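Local structure of chitinase (5XSW) at residues A120-P124 and G125-L129; A195-W198 and F199-N202; D401-Y404 and F405-V409. The protein probably hydrolyses chitin within its chains as an endochitinase, this construct pairing an N-terminal beta-sheet domain with a mostly helical domain that binds a glycan. One frame throughout, in Å; residues are numbered along the deposited sequence.

Contact 1: A120-P124 and G125-L129; sequences ASWKP and GNFTL
W122 and F127 meet inside a turn of the long loop between strand 98-104 and helix 136-139. The two rings approach obliquely. Their planes stand 40° apart, with 4.4 Å between the centroid of the F127 ring and that of the five-membered ring of W122. The indole nitrogen makes the closest approach. NE1 of W122 sits over the middle of one face of F127, 3.2 Å above its plane. The benzo side of the indole follows, with CE2 of W122 3.7 Å from CD2 of F127. In W122, CG stands anti to the backbone N (chi1 -168°), and this turns the indole to where its NE1 meets the F127 face. P124 N lies over the W122 ring toward its rim, on the same side of the plane as F127. The carbonyl of K123 completes the setting of F127. K123 O comes to the edge of that ring, near its plane, 3.3 Å from CD2 of F127.

The backbone reverses at an inverse gamma turn centred on N126. It is closed by a weak hydrogen bond of 3.0 Å from F127 N to G125 O. A CB on G125 would come too close to P124 O, and the positive phi of 88° is consistent with a glycine. The bend brings F127 back over the chain, with its CB 3.5 Å from K123 O. On the outer side, the long K123 chain leads away from F127. Its NZ folds back to S121 O in a weak hydrogen bond of 3.4 Å.

Helix 421-439 anchors the turn. D430 OD1 takes a hydrogen bond from G125 N, and R433 NE gives one to F127 O. L132 packs against both W122 and F127.

Contact 2: A195-W198 and F199-N202; sequences AYEW and FKVN
W198 and F199 are neighbours at the end of helix 186-199, and their side chains extend in one direction with the rings stacked face to face. The planes are 20° apart, with 4.0 Å between the centroids of the F199 ring and the five-membered ring of W198. CZ of F199 lies over the centre of the indole, 3.5 Å from CD2 of W198. CB of W198 adds a CH-pi contact over the same F199 ring. F199 can turn back over the indole because its CG is anti to its carbonyl carbon (chi1 -60°). W198 NE1 donates to H468 O. An alanine in place of W198 would probably leave one face of F199 without its stacking partner and H468 O without this donor.

K200, the first residue past the helix, leaves the helical path with a positive phi. Its side chain bends back at chi2, and NZ donates to E197 O over 2.9 Å. A water bridges K200 NZ to OE2 of E197, whose OE1 forms a salt bridge with R458. On the Y196 side, V201 O takes a CA-H...O contact of 3.1 Å from CA of Y196.

N202 then caps the next helix, its OD1 accepting from N204 N. Around this corner, F199 packs on helix 288-311, Y196 and E197 meet helix 449-461, and A195 and V201 touch L206 of helix 203-214.

Contact 3: D401-Y404 and F405-V409; sequences DIEY and FFTVV
Y404 and V408 make the tightest apolar touch in this turn of helix 399-412. CG2 of V408 comes to 3.4 Å from CE1 of Y404, approaching the ring obliquely. The backbone keeps the two residues one turn apart, V408 N donating to Y404 O over 3.0 Å. The Y404 ring also meets Y187 edge-to-face. Around the helix, a buried flank of I402, F405 and F406 contrasts with the partly exposed Y404, E403 and T407.

On the buried flank, I402 runs alongside F406. CG2 of I402 lies in the plane of the F406 ring, at its edge, 3.7 Å from CE2 of F406. CD2 of F405 sits over the centre of one F406 face, 4.0 Å above the plane. Two further helices close in here: I402 and F406 touch V431 of helix 421-439, and F406 packs on I456 and A460 of helix 449-461.

The E403 carboxylate is held more loosely. Its OE2 stands 3.3 Å from OG1 of T407 at an angle too poor for a hydrogen bond. The threonine hydroxyl turns to the backbone instead, since OG1 of T407 stands anti to its own carbonyl carbon (chi1 -55°). It donates to E403 O over 2.8 Å, and T407 N donates to the same oxygen over 3.0 Å. The two donors reach this carbonyl from opposite faces of its plane. Its oxygen is thus gripped twice, and the hydroxyl bond probably fixes the rotation of the T407 side chain while satisfying its OG1 within the helix.

Overall arrangement
The three contacts follow one another along the chain, all after the N-terminal beta sheets. Contact 1 lies farthest out, about 28 Å from the centre of the chain, and contact 2 nearest, at about 7 Å. Contacts 2 and 3 have centres about 18 Å apart. Contact 1 is about 12 Å from each of them at the nearest atoms. Helix 421-439 meets contact 1 through D430 and R433 and contact 3 through M428 and V431, in the same stretch. Helices 449-461 and 288-311 pack against both contacts 2 and 3. Helix 186-199, which bears A195-W198, also touches contact 3 through M190 and L194. These shared helices connect the outer loop with the interior of the helical domain. None of the contacts supplies a glycan-pocket residue.

Contact 1: A120-P124 and G125-L129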
loop_
_atom_site.group_PDB
_atom_site.type_symbol
_atom_site.label_atom_id
_atom_site.label_comp_id
_atom_site.label_asym_id
_atom_site.label_seq_id
_atom_site.Cartn_x
_atom_site.Cartn_y
_atom_site.Cartn_z
ATOM N N ALA A 120 1.960 16.451 -38.539
ATOM C CA ALA A 120 2.709 17.626 -38.136
ATOM C C ALA A 120 1.973 18.945 -38.439
ATOM O O ALA A 120 2.142 19.952 -37.738
ATOM C CB ALA A 120 4.102 17.611 -38.820
ATOM N N SER A 121 1.120 18.939 -39.458
ATOM C CA SER A 121 0.323 20.151 -39.694
ATOM C C SER A 121 -0.760 20.461 -38.645
ATOM O O SER A 121 -1.279 21.594 -38.610
ATOM C CB SER A 121 -0.339 20.063 -41.059
ATOM O OG SER A 121 -1.202 18.954 -41.119
ATOM N N TRP A 122 -1.091 19.497 -37.769
ATOM C CA TRP A 122 -2.126 19.738 -36.748
ATOM C C TRP A 122 -1.757 20.865 -35.801
ATOM O O TRP A 122 -0.642 20.919 -35.285
ATOM C CB TRP A 122 -2.410 18.442 -35.917
ATOM C CG TRP A 122 -3.636 18.607 -35.101
ATOM C CD1 TRP A 122 -4.912 18.275 -35.454
ATOM C CD2 TRP A 122 -3.710 19.189 -33.802
ATOM N NE1 TRP A 122 -5.773 18.610 -34.434
ATOM C CE2 TRP A 122 -5.057 19.186 -33.420
ATOM C CE3 TRP A 122 -2.755 19.722 -32.924
ATOM C CZ2 TRP A 122 -5.486 19.681 -32.191
ATOM C CZ3 TRP A 122 -3.180 20.224 -31.703
ATOM C CH2 TRP A 122 -4.538 20.191 -31.351
ATOM N N LYS A 123 -2.730 21.725 -35.517
ATOM C CA LYS A 123 -2.626 22.775 -34.523
ATOM C C LYS A 123 -4.008 22.921 -33.910
ATOM O O LYS A 123 -4.993 22.616 -34.551
ATOM C CB LYS A 123 -2.206 24.132 -35.148
ATOM C CG LYS A 123 -0.887 24.136 -35.869
ATOM C CD LYS A 123 -0.643 25.489 -36.554
ATOM C CE LYS A 123 -1.411 25.631 -37.896
ATOM N NZ LYS A 123 -0.755 24.924 -39.075
ATOM N N PRO A 124 -4.089 23.442 -32.693
ATOM C CA PRO A 124 -5.375 23.671 -32.033
ATOM C C PRO A 124 -6.259 24.624 -32.818
ATOM O O PRO A 124 -5.744 25.407 -33.617
ATOM C CB PRO A 124 -4.985 24.310 -30.704
ATOM C CG PRO A 124 -3.597 23.889 -30.467
ATOM C CD PRO A 124 -2.944 23.704 -31.800
ATOM N N GLY A 125 -7.561 24.569 -32.569
ATOM C CA GLY A 125 -8.530 25.466 -33.185
ATOM C C GLY A 125 -9.046 24.953 -34.508
ATOM O O GLY A 125 -9.703 23.928 -34.603
ATOM N N ASN A 126 -8.735 25.657 -35.580
ATOM C CA ASN A 126 -9.438 25.358 -36.810
ATOM C C ASN A 126 -8.666 24.415 -37.707
ATOM O O ASN A 126 -8.525 24.666 -38.897
ATOM C CB ASN A 126 -9.805 26.663 -37.539
ATOM C CG ASN A 126 -10.945 27.422 -36.832
ATOM O OD1 ASN A 126 -11.848 26.811 -36.216
ATOM N ND2 ASN A 126 -10.903 28.752 -36.905
ATOM N N PHE A 127 -8.211 23.295 -37.145
ATOM C CA PHE A 127 -7.652 22.241 -37.968
ATOM C C PHE A 127 -8.702 21.585 -38.848
ATOM O O PHE A 127 -9.907 21.688 -38.606
ATOM C CB PHE A 127 -6.980 21.153 -37.097
ATOM C CG PHE A 127 -7.901 20.580 -36.024
ATOM C CD1 PHE A 127 -8.717 19.496 -36.285
ATOM C CD2 PHE A 127 -7.934 21.156 -34.745
ATOM C CE1 PHE A 127 -9.553 18.958 -35.277
ATOM C CE2 PHE A 127 -8.776 20.631 -33.745
ATOM C CZ PHE A 127 -9.576 19.544 -34.022
ATOM N N THR A 128 -8.238 20.863 -39.855
ATOM C CA THR A 128 -9.122 20.202 -40.814
ATOM C C THR A 128 -8.951 18.698 -40.800
ATOM O O THR A 128 -8.072 18.191 -40.111
ATOM C CB THR A 128 -8.819 20.700 -42.268
ATOM O OG1 THR A 128 -7.580 20.133 -42.685
ATOM C CG2 THR A 128 -8.675 22.219 -42.293
ATOM N N LEU A 129 -9.723 17.983 -41.612
ATOM C CA LEU A 129 -9.684 16.518 -41.605
ATOM C C LEU A 129 -8.297 15.976 -41.946
ATOM O O LEU A 129 -7.845 14.949 -41.386
ATOM C CB LEU A 129 -10.724 15.948 -42.573
ATOM C CG LEU A 129 -10.910 14.441 -42.670
ATOM C CD1 LEU A 129 -11.317 13.918 -41.266
ATOM C CD2 LEU A 129 -11.968 14.050 -43.691
#

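Contact 2: A195-W198 and F199-N202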
loop_
_atom_site.group_PDB
_atom_site.type_symbol
_atom_site.label_atom_id
_atom_site.label_comp_id
_atom_site.label_asym_id
_atom_site.label_seq_id
_atom_site.Cartn_x
_atom_site.Cartn_y
_atom_site.Cartn_z
ATOM N N ALA A 195 -5.082 3.815 -21.404
ATOM C CA ALA A 195 -3.910 3.156 -20.810
ATOM C C ALA A 195 -2.839 2.885 -21.887
ATOM O O ALA A 195 -1.659 2.996 -21.647
ATOM C CB ALA A 195 -4.325 1.792 -20.124
ATOM N N TYR A 196 -3.303 2.446 -23.050
ATOM C CA TYR A 196 -2.438 2.157 -24.210
ATOM C C TYR A 196 -1.718 3.430 -24.662
ATOM O O TYR A 196 -0.525 3.490 -24.704
ATOM C CB TYR A 196 -3.326 1.621 -25.334
ATOM C CG TYR A 196 -2.646 1.238 -26.641
ATOM C CD1 TYR A 196 -1.322 0.808 -26.682
ATOM C CD2 TYR A 196 -3.375 1.266 -27.843
ATOM C CE1 TYR A 196 -0.732 0.413 -27.903
ATOM C CE2 TYR A 196 -2.790 0.900 -29.049
ATOM C CZ TYR A 196 -1.474 0.493 -29.073
ATOM O OH TYR A 196 -0.913 0.103 -30.281
ATOM N N GLU A 197 -2.468 4.473 -24.975
ATOM C CA GLU A 197 -1.854 5.685 -25.525
ATOM C C GLU A 197 -1.012 6.423 -24.486
ATOM O O GLU A 197 0.067 6.968 -24.777
ATOM C CB GLU A 197 -2.965 6.619 -26.144
ATOM C CG GLU A 197 -2.371 7.866 -26.900
ATOM C CD GLU A 197 -1.494 7.484 -28.119
ATOM O OE1 GLU A 197 -1.669 6.379 -28.735
ATOM O OE2 GLU A 197 -0.644 8.318 -28.490
ATOM N N TRP A 198 -1.486 6.460 -23.252
ATOM C CA TRP A 198 -0.762 7.144 -22.198
ATOM C C TRP A 198 0.465 6.346 -21.726
ATOM O O TRP A 198 1.576 6.891 -21.693
ATOM C CB TRP A 198 -1.719 7.412 -20.994
ATOM C CG TRP A 198 -1.263 8.480 -20.045
ATOM C CD1 TRP A 198 -0.050 9.149 -20.023
ATOM C CD2 TRP A 198 -2.023 9.000 -18.965
ATOM N NE1 TRP A 198 -0.053 10.074 -19.001
ATOM C CE2 TRP A 198 -1.259 10.002 -18.345
ATOM C CE3 TRP A 198 -3.317 8.739 -18.483
ATOM C CZ2 TRP A 198 -1.726 10.714 -17.235
ATOM C CZ3 TRP A 198 -3.779 9.460 -17.417
ATOM C CH2 TRP A 198 -2.973 10.431 -16.789
ATOM N N PHE A 199 0.306 5.056 -21.380
ATOM C CA PHE A 199 1.425 4.326 -20.701
ATOM C C PHE A 199 2.015 3.236 -21.589
ATOM O O PHE A 199 2.916 2.516 -21.168
ATOM C CB PHE A 199 0.951 3.720 -19.329
ATOM C CG PHE A 199 0.464 4.796 -18.372
ATOM C CD1 PHE A 199 1.374 5.660 -17.795
ATOM C CD2 PHE A 199 -0.910 4.948 -18.089
ATOM C CE1 PHE A 199 0.933 6.719 -16.959
ATOM C CE2 PHE A 199 -1.339 5.956 -17.237
ATOM C CZ PHE A 199 -0.412 6.865 -16.709
ATOM N N LYS A 200 1.507 3.142 -22.827
ATOM C CA LYS A 200 2.022 2.217 -23.872
ATOM C C LYS A 200 1.739 0.782 -23.536
ATOM O O LYS A 200 2.418 -0.131 -24.029
ATOM C CB LYS A 200 3.546 2.405 -24.099
ATOM C CG LYS A 200 3.948 3.911 -24.135
ATOM C CD LYS A 200 3.075 4.697 -25.174
ATOM C CE LYS A 200 3.437 6.194 -25.043
ATOM N NZ LYS A 200 2.640 7.064 -26.021
ATOM N N VAL A 201 0.708 0.558 -22.709
ATOM C CA VAL A 201 0.312 -0.806 -22.374
ATOM C C VAL A 201 -0.627 -1.418 -23.406
ATOM O O VAL A 201 -1.642 -0.789 -23.778
ATOM C CB VAL A 201 -0.428 -0.823 -20.966
ATOM C CG1 VAL A 201 -0.819 -2.279 -20.575
ATOM C CG2 VAL A 201 0.556 -0.183 -19.943
ATOM N N ASN A 202 -0.258 -2.607 -23.876
ATOM C CA ASN A 202 -1.001 -3.439 -24.824
ATOM C C ASN A 202 -2.383 -3.771 -24.258
ATOM O O ASN A 202 -2.478 -4.418 -23.223
ATOM C CB ASN A 202 -0.222 -4.744 -25.048
ATOM C CG ASN A 202 -0.890 -5.709 -26.025
ATOM O OD1 ASN A 202 -1.928 -5.417 -26.647
ATOM N ND2 ASN A 202 -0.270 -6.860 -26.197
HETATM O O HOH W 1 2.064 7.295 -28.901
#

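Contact 3: D401-Y404 and F405-V409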
loop_
_atom_site.group_PDB
_atom_site.type_symbol
_atom_site.label_atom_id
_atom_site.label_comp_id
_atom_site.label_asym_id
_atom_site.label_seq_id
_atom_site.Cartn_x
_atom_site.Cartn_y
_atom_site.Cartn_z
ATOM N N ASP A 401 -20.895 9.905 -25.373
ATOM C CA ASP A 401 -19.877 8.927 -24.898
ATOM C C ASP A 401 -18.517 9.573 -24.634
ATOM O O ASP A 401 -17.875 9.317 -23.595
ATOM C CB ASP A 401 -19.673 7.816 -25.929
ATOM C CG ASP A 401 -20.886 6.935 -26.105
ATOM O OD1 ASP A 401 -21.740 6.866 -25.185
ATOM O OD2 ASP A 401 -20.976 6.298 -27.159
ATOM N N ILE A 402 -18.063 10.398 -25.591
ATOM C CA ILE A 402 -16.753 11.048 -25.524
ATOM C C ILE A 402 -16.736 12.076 -24.415
ATOM O O ILE A 402 -15.799 12.165 -23.613
ATOM C CB ILE A 402 -16.385 11.748 -26.880
ATOM C CG1 ILE A 402 -16.395 10.744 -28.032
ATOM C CG2 ILE A 402 -15.037 12.448 -26.797
ATOM C CD1 ILE A 402 -15.405 9.661 -27.958
ATOM N N GLU A 403 -17.812 12.852 -24.348
ATOM C CA GLU A 403 -17.926 13.855 -23.320
ATOM C C GLU A 403 -17.888 13.237 -21.924
ATOM O O GLU A 403 -17.274 13.768 -20.988
ATOM C CB GLU A 403 -19.251 14.638 -23.527
ATOM C CG GLU A 403 -19.570 15.523 -22.341
ATOM C CD GLU A 403 -18.652 16.739 -22.217
ATOM O OE1 GLU A 403 -18.162 17.218 -23.265
ATOM O OE2 GLU A 403 -18.420 17.225 -21.071
ATOM N N TYR A 404 -18.641 12.163 -21.778
ATOM C CA TYR A 404 -18.714 11.443 -20.506
ATOM C C TYR A 404 -17.305 10.935 -20.115
ATOM O O TYR A 404 -16.792 11.150 -19.001
ATOM C CB TYR A 404 -19.704 10.273 -20.663
ATOM C CG TYR A 404 -19.632 9.321 -19.484
ATOM C CD1 TYR A 404 -19.887 9.759 -18.185
ATOM C CD2 TYR A 404 -19.280 7.995 -19.677
ATOM C CE1 TYR A 404 -19.790 8.865 -17.101
ATOM C CE2 TYR A 404 -19.199 7.116 -18.624
ATOM C CZ TYR A 404 -19.451 7.550 -17.349
ATOM O OH TYR A 404 -19.327 6.609 -16.334
ATOM N N PHE A 405 -16.671 10.274 -21.070
ATOM C CA PHE A 405 -15.310 9.769 -20.859
ATOM C C PHE A 405 -14.380 10.855 -20.331
ATOM O O PHE A 405 -13.740 10.677 -19.280
ATOM C CB PHE A 405 -14.765 9.163 -22.147
ATOM C CG PHE A 405 -13.357 8.644 -21.983
ATOM C CD1 PHE A 405 -13.130 7.421 -21.340
ATOM C CD2 PHE A 405 -12.263 9.398 -22.410
ATOM C CE1 PHE A 405 -11.825 6.955 -21.138
ATOM C CE2 PHE A 405 -10.952 8.923 -22.210
ATOM C CZ PHE A 405 -10.753 7.696 -21.592
ATOM N N PHE A 406 -14.347 12.036 -20.959
ATOM C CA PHE A 406 -13.413 13.041 -20.476
ATOM C C PHE A 406 -13.826 13.731 -19.166
ATOM O O PHE A 406 -12.963 14.125 -18.418
ATOM C CB PHE A 406 -13.133 14.114 -21.552
ATOM C CG PHE A 406 -12.238 13.622 -22.636
ATOM C CD1 PHE A 406 -10.872 13.547 -22.430
ATOM C CD2 PHE A 406 -12.757 13.169 -23.841
ATOM C CE1 PHE A 406 -10.005 13.054 -23.422
ATOM C CE2 PHE A 406 -11.884 12.666 -24.843
ATOM C CZ PHE A 406 -10.512 12.598 -24.616
ATOM N N THR A 407 -15.132 13.870 -18.905
ATOM C CA THR A 407 -15.612 14.281 -17.574
ATOM C C THR A 407 -15.088 13.358 -16.466
ATOM O O THR A 407 -14.622 13.822 -15.444
ATOM C CB THR A 407 -17.173 14.273 -17.535
ATOM O OG1 THR A 407 -17.659 15.101 -18.596
ATOM C CG2 THR A 407 -17.709 14.798 -16.236
ATOM N N VAL A 408 -15.205 12.057 -16.664
ATOM C CA VAL A 408 -14.683 11.116 -15.657
ATOM C C VAL A 408 -13.166 11.274 -15.534
ATOM O O VAL A 408 -12.581 11.355 -14.412
ATOM C CB VAL A 408 -15.054 9.668 -16.026
ATOM C CG1 VAL A 408 -14.378 8.691 -14.987
ATOM C CG2 VAL A 408 -16.640 9.512 -16.018
ATOM N N VAL A 409 -12.479 11.370 -16.674
ATOM C CA VAL A 409 -11.024 11.548 -16.568
ATOM C C VAL A 409 -10.703 12.803 -15.743
ATOM O O VAL A 409 -9.833 12.819 -14.870
ATOM C CB VAL A 409 -10.363 11.624 -17.963
ATOM C CG1 VAL A 409 -8.883 12.012 -17.808
ATOM C CG2 VAL A 409 -10.459 10.226 -18.631
#